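Local coordinates for DUF3861 domain-containing protein (Pectobacterium atrosepticum SCRI1043, PDB 3CJL) that is of unknown function but folds as a small alpha/beta domain whose two-stranded hairpin joins a second copy into a continuous sheet, at residues Ile5-Val10 against Ser21-Leu26; Leu26-Phe31 against Gly54-Gly59. One frame throughout, in Å; residues are numbered along the deposited sequence.

Interaction 1 of 2, residues Ile5-Val10 against Ser21-Leu26; sequences IYQITV and SFEFSL
Ile8 and Phe22 face each other as a hydrogen-bonded pair of the antiparallel beta hairpin made by strands 4-12 and 19-26. The two short segments run at 145° to each other. Ile8 and Phe22 exchange two N-H...O bonds, Ile8 N to Phe22 O at 2.8 Å and nearly straight, Phe22 N to Ile8 O at 2.9 Å, and Tyr6 and Phe24 do the same. On the face that carries Tyr6, Ile8, Phe22 and Phe24, the Phe22 ring folds back across the hairpin, because chi1 of 62° lifts CG over its own main chain. One ring face thereby slides under Ile8, whose CB stands 3.9 Å from the ring centroid in a CH-pi contact, offset toward the CZ rim. Phe24 differs: chi1 of -160° points its ring away from its own N-H and off the neighbouring strand, onto helix 45-64. Tyr6 and Leu26 stand roughly perpendicular, CE2 of the tyrosine lying 3.9 Å from Leu26 CD1.

The other face is more polar. Ile5 CG2 rests on the carboxyl end of extended Glu23, 3.4 Å from CD, while Glu23 OE1 forms a salt bridge with Lys13 of the second subunit, whose strand extends the sheet beyond 4-12. Ser21 OG takes part in two hydrogen bonds. One, of 3.1 Å, joins it to Thr9 OG1, and either hydroxyl could be the donor. In the other, Gln7 NE2 donates to OG almost linearly from 2.9 Å, brought there by the bend at chi2 of Gln7, with OG lying exactly in the amide plane.

Interaction 2 of 2, residues Leu26-Phe31 against Gly54-Gly59; sequences LHDDLF and GLKLFG. With EDO (1,2-ethanediol), chain C.
The closest CA pair is Leu26 and Lys56, 7.3 Å apart, where the end of strand 19-26 and the turn into helix 30-37 pass beside a regular helical turn of 54-59, marked by Phe58 N to Gly54 O and Gly59 N to Leu55 O bonds. Side chains therefore span the gap, and those of Leu26, Asp28 and Leu30 all converge on Lys56.

The two methyls of Leu26 divide the work: CD2 lies 3.4 Å from the carbonyl oxygen of Lys56, on the helix backbone, and CD1 lies 4.0 Å from Lys56 CB, at the root of the side chain. Leu30 approaches the next carbon, its CD1 being 4.1 Å from Lys56 CG as the two side chains lie antiparallel, side by side. The lysine is far from extended. Its first torsion sets CG beside Leu30 CD1, and successive bends at chi2 (-43°) and chi3 (-73°) then turn the far half of the chain toward Asp28, where CE and NZ meet OD2. NZ makes a salt bridge of 3.2 Å to Asp28 OD2, reaching the oxygen from above the carboxylate plane, 48° out of it. The ammonium also donates to O2 of a 1,2-ethanediol molecule, probably left from the crystallisation liquor, with NZ again 3.2 Å from that oxygen.

Asp29, one residue on, is the N-cap of helix 30-37, its OD1 accepting from Lys32 N. The contact thus grades from apolar to ionic along one lysine: its CB and CG pack against Leu26 and Leu30, CE and NZ lie at the carboxylate, and its charge is probably balanced by Asp28, tying the turn before helix 30-37 to helix 45-64.

How the interactions relate
Interactions 1 and 2 follow in series along the chain and share Leu26, the last residue of strand 19-26, just before the turn; their centres are 11 Å apart. Tyr6 and Phe24, on one face of the hairpin, provide the links to interaction 2. Tyr6 OH reaches Leu30 N at 2.9 Å, probably as a hydrogen bond, linking strand 4-12 to the first turn of helix 30-37, and Tyr6 CE1 packs 3.7 Å from Phe31 CE1. From the partner strand, Phe24 CD2 meets Leu57 CD2 at 3.4 Å, seating the sheet on helix 45-64. Both contacts also touch the second subunit, which places them beside the interface as well as in the chain's interior.

Interaction 1 of 2, residues Ile5-Val10 against Ser21-Leu26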
loop_
_atom_site.group_PDB
_atom_site.type_symbol
_atom_site.label_atom_id
_atom_site.label_comp_id
_atom_site.label_asym_id
_atom_site.label_seq_id
_atom_site.Cartn_x
_atom_site.Cartn_y
_atom_site.Cartn_z
ATOM N N ILE A 5 -2.407 6.090 14.665
ATOM C CA ILE A 5 -1.223 6.770 14.139
ATOM C C ILE A 5 -0.035 5.819 14.101
ATOM O O ILE A 5 0.275 5.144 15.078
ATOM C CB ILE A 5 -0.873 8.027 14.978
ATOM C CG1 ILE A 5 -2.092 8.965 15.084
ATOM C CG2 ILE A 5 0.268 8.777 14.344
ATOM C CD1 ILE A 5 -1.911 10.068 16.140
ATOM N N TYR A 6 0.619 5.763 12.944
ATOM C CA TYR A 6 1.764 4.896 12.730
ATOM C C TYR A 6 2.884 5.724 12.181
ATOM O O TYR A 6 2.622 6.760 11.573
ATOM C CB TYR A 6 1.442 3.764 11.724
ATOM C CG TYR A 6 0.265 2.918 12.130
ATOM C CD1 TYR A 6 0.432 1.803 12.932
ATOM C CD2 TYR A 6 -1.030 3.250 11.726
ATOM C CE1 TYR A 6 -0.662 1.037 13.337
ATOM C CE2 TYR A 6 -2.139 2.491 12.134
ATOM C CZ TYR A 6 -1.943 1.389 12.933
ATOM O OH TYR A 6 -3.021 0.632 13.329
ATOM N N GLN A 7 4.122 5.290 12.440
ATOM C CA GLN A 7 5.274 5.787 11.707
ATOM C C GLN A 7 5.654 4.693 10.709
ATOM O O GLN A 7 5.833 3.538 11.091
ATOM C CB GLN A 7 6.469 6.083 12.604
ATOM C CG GLN A 7 7.595 6.873 11.888
ATOM C CD GLN A 7 7.240 8.332 11.637
ATOM O OE1 GLN A 7 6.293 8.863 12.214
ATOM N NE2 GLN A 7 8.005 8.985 10.773
ATOM N N ILE A 8 5.786 5.071 9.440
ATOM C CA ILE A 8 6.177 4.146 8.388
ATOM C C ILE A 8 7.587 4.506 7.919
ATOM O O ILE A 8 7.845 5.642 7.512
ATOM C CB ILE A 8 5.233 4.216 7.159
ATOM C CG1 ILE A 8 3.748 4.203 7.561
ATOM C CG2 ILE A 8 5.586 3.117 6.143
ATOM C CD1 ILE A 8 3.349 3.082 8.422
ATOM N N THR A 9 8.482 3.527 7.926
ATOM C CA THR A 9 9.855 3.731 7.496
ATOM C C THR A 9 10.186 2.716 6.410
ATOM O O THR A 9 9.881 1.537 6.570
ATOM C CB THR A 9 10.824 3.570 8.700
ATOM O OG1 THR A 9 10.382 4.412 9.765
ATOM C CG2 THR A 9 12.301 3.903 8.323
ATOM N N VAL A 10 10.784 3.187 5.311
ATOM C CA VAL A 10 11.242 2.321 4.222
ATOM C C VAL A 10 12.716 2.596 4.038
ATOM O O VAL A 10 13.113 3.754 3.921
ATOM C CB VAL A 10 10.476 2.579 2.906
ATOM C CG1 VAL A 10 10.951 1.614 1.790
ATOM C CG2 VAL A 10 8.975 2.433 3.154
ATOM N N SER A 21 10.852 8.151 6.036
ATOM C CA SER A 21 10.024 7.948 7.212
ATOM C C SER A 21 8.936 9.002 7.244
ATOM O O SER A 21 9.215 10.199 7.078
ATOM C CB SER A 21 10.860 8.006 8.477
ATOM O OG SER A 21 10.149 7.461 9.567
ATOM N N PHE A 22 7.704 8.557 7.460
ATOM C CA PHE A 22 6.567 9.458 7.556
ATOM C C PHE A 22 5.516 8.946 8.523
ATOM O O PHE A 22 5.415 7.746 8.771
ATOM C CB PHE A 22 5.957 9.714 6.165
ATOM C CG PHE A 22 5.415 8.491 5.497
ATOM C CD1 PHE A 22 6.254 7.634 4.820
ATOM C CD2 PHE A 22 4.054 8.200 5.534
ATOM C CE1 PHE A 22 5.761 6.500 4.184
ATOM C CE2 PHE A 22 3.570 7.079 4.907
ATOM C CZ PHE A 22 4.437 6.224 4.230
ATOM N N GLU A 23 4.771 9.876 9.098
ATOM C CA GLU A 23 3.684 9.531 9.994
ATOM C C GLU A 23 2.445 9.328 9.149
ATOM O O GLU A 23 2.228 10.037 8.167
ATOM C CB GLU A 23 3.405 10.615 11.000
ATOM C CG GLU A 23 2.219 10.303 11.900
ATOM C CD GLU A 23 2.004 11.379 12.919
ATOM O OE1 GLU A 23 2.746 11.391 13.901
ATOM O OE2 GLU A 23 1.098 12.206 12.731
ATOM N N PHE A 24 1.642 8.351 9.526
ATOM C CA PHE A 24 0.415 8.117 8.813
ATOM C C PHE A 24 -0.678 7.564 9.699
ATOM O O PHE A 24 -0.424 6.762 10.575
ATOM C CB PHE A 24 0.676 7.223 7.612
ATOM C CG PHE A 24 -0.385 7.320 6.584
ATOM C CD1 PHE A 24 -0.627 8.547 5.944
ATOM C CD2 PHE A 24 -1.155 6.210 6.258
ATOM C CE1 PHE A 24 -1.652 8.666 4.995
ATOM C CE2 PHE A 24 -2.156 6.311 5.304
ATOM C CZ PHE A 24 -2.408 7.547 4.677
ATOM N N SER A 25 -1.895 8.038 9.469
ATOM C CA SER A 25 -3.044 7.662 10.271
ATOM C C SER A 25 -3.966 6.760 9.445
ATOM O O SER A 25 -4.221 7.075 8.303
ATOM C CB SER A 25 -3.783 8.929 10.712
ATOM O OG SER A 25 -4.917 8.611 11.492
ATOM N N LEU A 26 -4.412 5.639 10.019
ATOM C CA LEU A 26 -5.382 4.742 9.386
ATOM C C LEU A 26 -6.576 4.663 10.302
ATOM O O LEU A 26 -6.429 4.678 11.517
ATOM C CB LEU A 26 -4.836 3.317 9.191
ATOM C CG LEU A 26 -3.554 3.121 8.375
ATOM C CD1 LEU A 26 -3.093 1.676 8.487
ATOM C CD2 LEU A 26 -3.730 3.535 6.908
#

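Interaction 2 of 2, residues Leu26-Phe31 against Gly54-Gly59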
loop_
_atom_site.group_PDB
_atom_site.type_symbol
_atom_site.label_atom_id
_atom_site.label_comp_id
_atom_site.label_asym_id
_atom_site.label_seq_id
_atom_site.Cartn_x
_atom_site.Cartn_y
_atom_site.Cartn_z
ATOM N N LEU A 26 -4.412 5.639 10.019
ATOM C CA LEU A 26 -5.382 4.742 9.386
ATOM C C LEU A 26 -6.576 4.663 10.302
ATOM O O LEU A 26 -6.429 4.678 11.517
ATOM C CB LEU A 26 -4.836 3.317 9.191
ATOM C CG LEU A 26 -3.554 3.121 8.375
ATOM C CD1 LEU A 26 -3.093 1.676 8.487
ATOM C CD2 LEU A 26 -3.730 3.535 6.908
ATOM N N HIS A 27 -7.752 4.514 9.711
ATOM C CA HIS A 27 -9.003 4.383 10.456
ATOM C C HIS A 27 -9.426 2.951 10.745
ATOM O O HIS A 27 -10.601 2.669 10.947
ATOM C CB HIS A 27 -10.070 5.173 9.744
ATOM C CG HIS A 27 -9.793 6.622 9.792
ATOM N ND1 HIS A 27 -9.969 7.349 10.945
ATOM C CD2 HIS A 27 -9.245 7.462 8.889
ATOM C CE1 HIS A 27 -9.596 8.591 10.729
ATOM N NE2 HIS A 27 -9.160 8.690 9.488
ATOM N N ASP A 28 -8.445 2.059 10.761
ATOM C CA ASP A 28 -8.580 0.706 11.257
ATOM C C ASP A 28 -7.366 0.432 12.137
ATOM O O ASP A 28 -6.338 1.096 12.002
ATOM C CB ASP A 28 -8.597 -0.278 10.099
ATOM C CG ASP A 28 -9.887 -0.223 9.298
ATOM O OD1 ASP A 28 -10.942 -0.573 9.866
ATOM O OD2 ASP A 28 -9.834 0.149 8.100
ATOM N N ASP A 29 -7.510 -0.521 13.050
ATOM C CA ASP A 29 -6.417 -1.008 13.865
ATOM C C ASP A 29 -5.687 -2.001 12.971
ATOM O O ASP A 29 -6.130 -3.130 12.828
ATOM C CB ASP A 29 -6.974 -1.681 15.132
ATOM C CG ASP A 29 -5.896 -2.214 16.041
ATOM O OD1 ASP A 29 -4.769 -2.460 15.573
ATOM O OD2 ASP A 29 -6.183 -2.419 17.241
ATOM N N LEU A 30 -4.574 -1.567 12.374
ATOM C CA LEU A 30 -3.826 -2.370 11.400
ATOM C C LEU A 30 -3.315 -3.697 11.967
ATOM O O LEU A 30 -3.474 -4.741 11.343
ATOM C CB LEU A 30 -2.661 -1.557 10.819
ATOM C CG LEU A 30 -1.721 -2.227 9.813
ATOM C CD1 LEU A 30 -2.477 -2.736 8.581
ATOM C CD2 LEU A 30 -0.628 -1.224 9.410
ATOM N N PHE A 31 -2.723 -3.649 13.152
ATOM C CA PHE A 31 -2.219 -4.855 13.808
ATOM C C PHE A 31 -3.342 -5.833 14.150
ATOM O O PHE A 31 -3.144 -7.031 14.030
ATOM C CB PHE A 31 -1.366 -4.505 15.029
ATOM C CG PHE A 31 -0.025 -3.912 14.672
ATOM C CD1 PHE A 31 0.098 -2.579 14.324
ATOM C CD2 PHE A 31 1.116 -4.697 14.669
ATOM C CE1 PHE A 31 1.338 -2.035 13.968
ATOM C CE2 PHE A 31 2.345 -4.152 14.334
ATOM C CZ PHE A 31 2.446 -2.813 13.985
ATOM N N GLY A 54 -0.045 -2.513 2.258
ATOM C CA GLY A 54 -0.078 -1.721 1.046
ATOM C C GLY A 54 -1.449 -1.194 0.708
ATOM O O GLY A 54 -1.596 -0.008 0.430
ATOM N N LEU A 55 -2.440 -2.078 0.763
ATOM C CA LEU A 55 -3.854 -1.734 0.534
ATOM C C LEU A 55 -4.436 -0.663 1.501
ATOM O O LEU A 55 -5.166 0.232 1.078
ATOM C CB LEU A 55 -4.678 -3.010 0.647
ATOM C CG LEU A 55 -6.166 -2.980 0.355
ATOM C CD1 LEU A 55 -6.379 -2.632 -1.094
ATOM C CD2 LEU A 55 -6.754 -4.338 0.701
ATOM N N LYS A 56 -4.156 -0.798 2.800
ATOM C CA LYS A 56 -4.594 0.178 3.793
ATOM C C LYS A 56 -3.892 1.532 3.613
ATOM O O LYS A 56 -4.514 2.566 3.784
ATOM C CB LYS A 56 -4.382 -0.319 5.228
ATOM C CG LYS A 56 -5.054 -1.630 5.627
ATOM C CD LYS A 56 -6.496 -1.817 5.169
ATOM C CE LYS A 56 -7.461 -0.979 5.913
ATOM N NZ LYS A 56 -8.872 -1.388 5.510
ATOM N N LEU A 57 -2.609 1.529 3.262
ATOM C CA LEU A 57 -1.890 2.775 2.988
ATOM C C LEU A 57 -2.474 3.494 1.787
ATOM O O LEU A 57 -2.857 4.638 1.913
ATOM C CB LEU A 57 -0.390 2.546 2.767
ATOM C CG LEU A 57 0.457 2.272 4.012
ATOM C CD1 LEU A 57 1.888 1.897 3.600
ATOM C CD2 LEU A 57 0.436 3.474 4.972
ATOM N N PHE A 58 -2.573 2.831 0.635
ATOM C CA PHE A 58 -3.068 3.533 -0.558
ATOM C C PHE A 58 -4.578 3.783 -0.508
ATOM O O PHE A 58 -5.020 4.826 -0.960
ATOM C CB PHE A 58 -2.483 2.960 -1.883
ATOM C CG PHE A 58 -3.386 2.056 -2.670
ATOM C CD1 PHE A 58 -4.347 2.593 -3.514
ATOM C CD2 PHE A 58 -3.174 0.676 -2.690
ATOM C CE1 PHE A 58 -5.161 1.779 -4.276
ATOM C CE2 PHE A 58 -3.971 -0.160 -3.475
ATOM C CZ PHE A 58 -4.969 0.395 -4.262
ATOM N N GLY A 59 -5.334 2.894 0.137
ATOM C CA GLY A 59 -6.773 3.050 0.313
ATOM C C GLY A 59 -7.190 4.225 1.183
ATOM O O GLY A 59 -8.153 4.913 0.872
HETATM C C1 EDO C . -10.483 -6.422 5.808
HETATM O O1 EDO C . -10.075 -7.490 4.938
HETATM C C2 EDO C . -10.228 -5.071 5.139
HETATM O O2 EDO C . -10.583 -3.988 6.018
#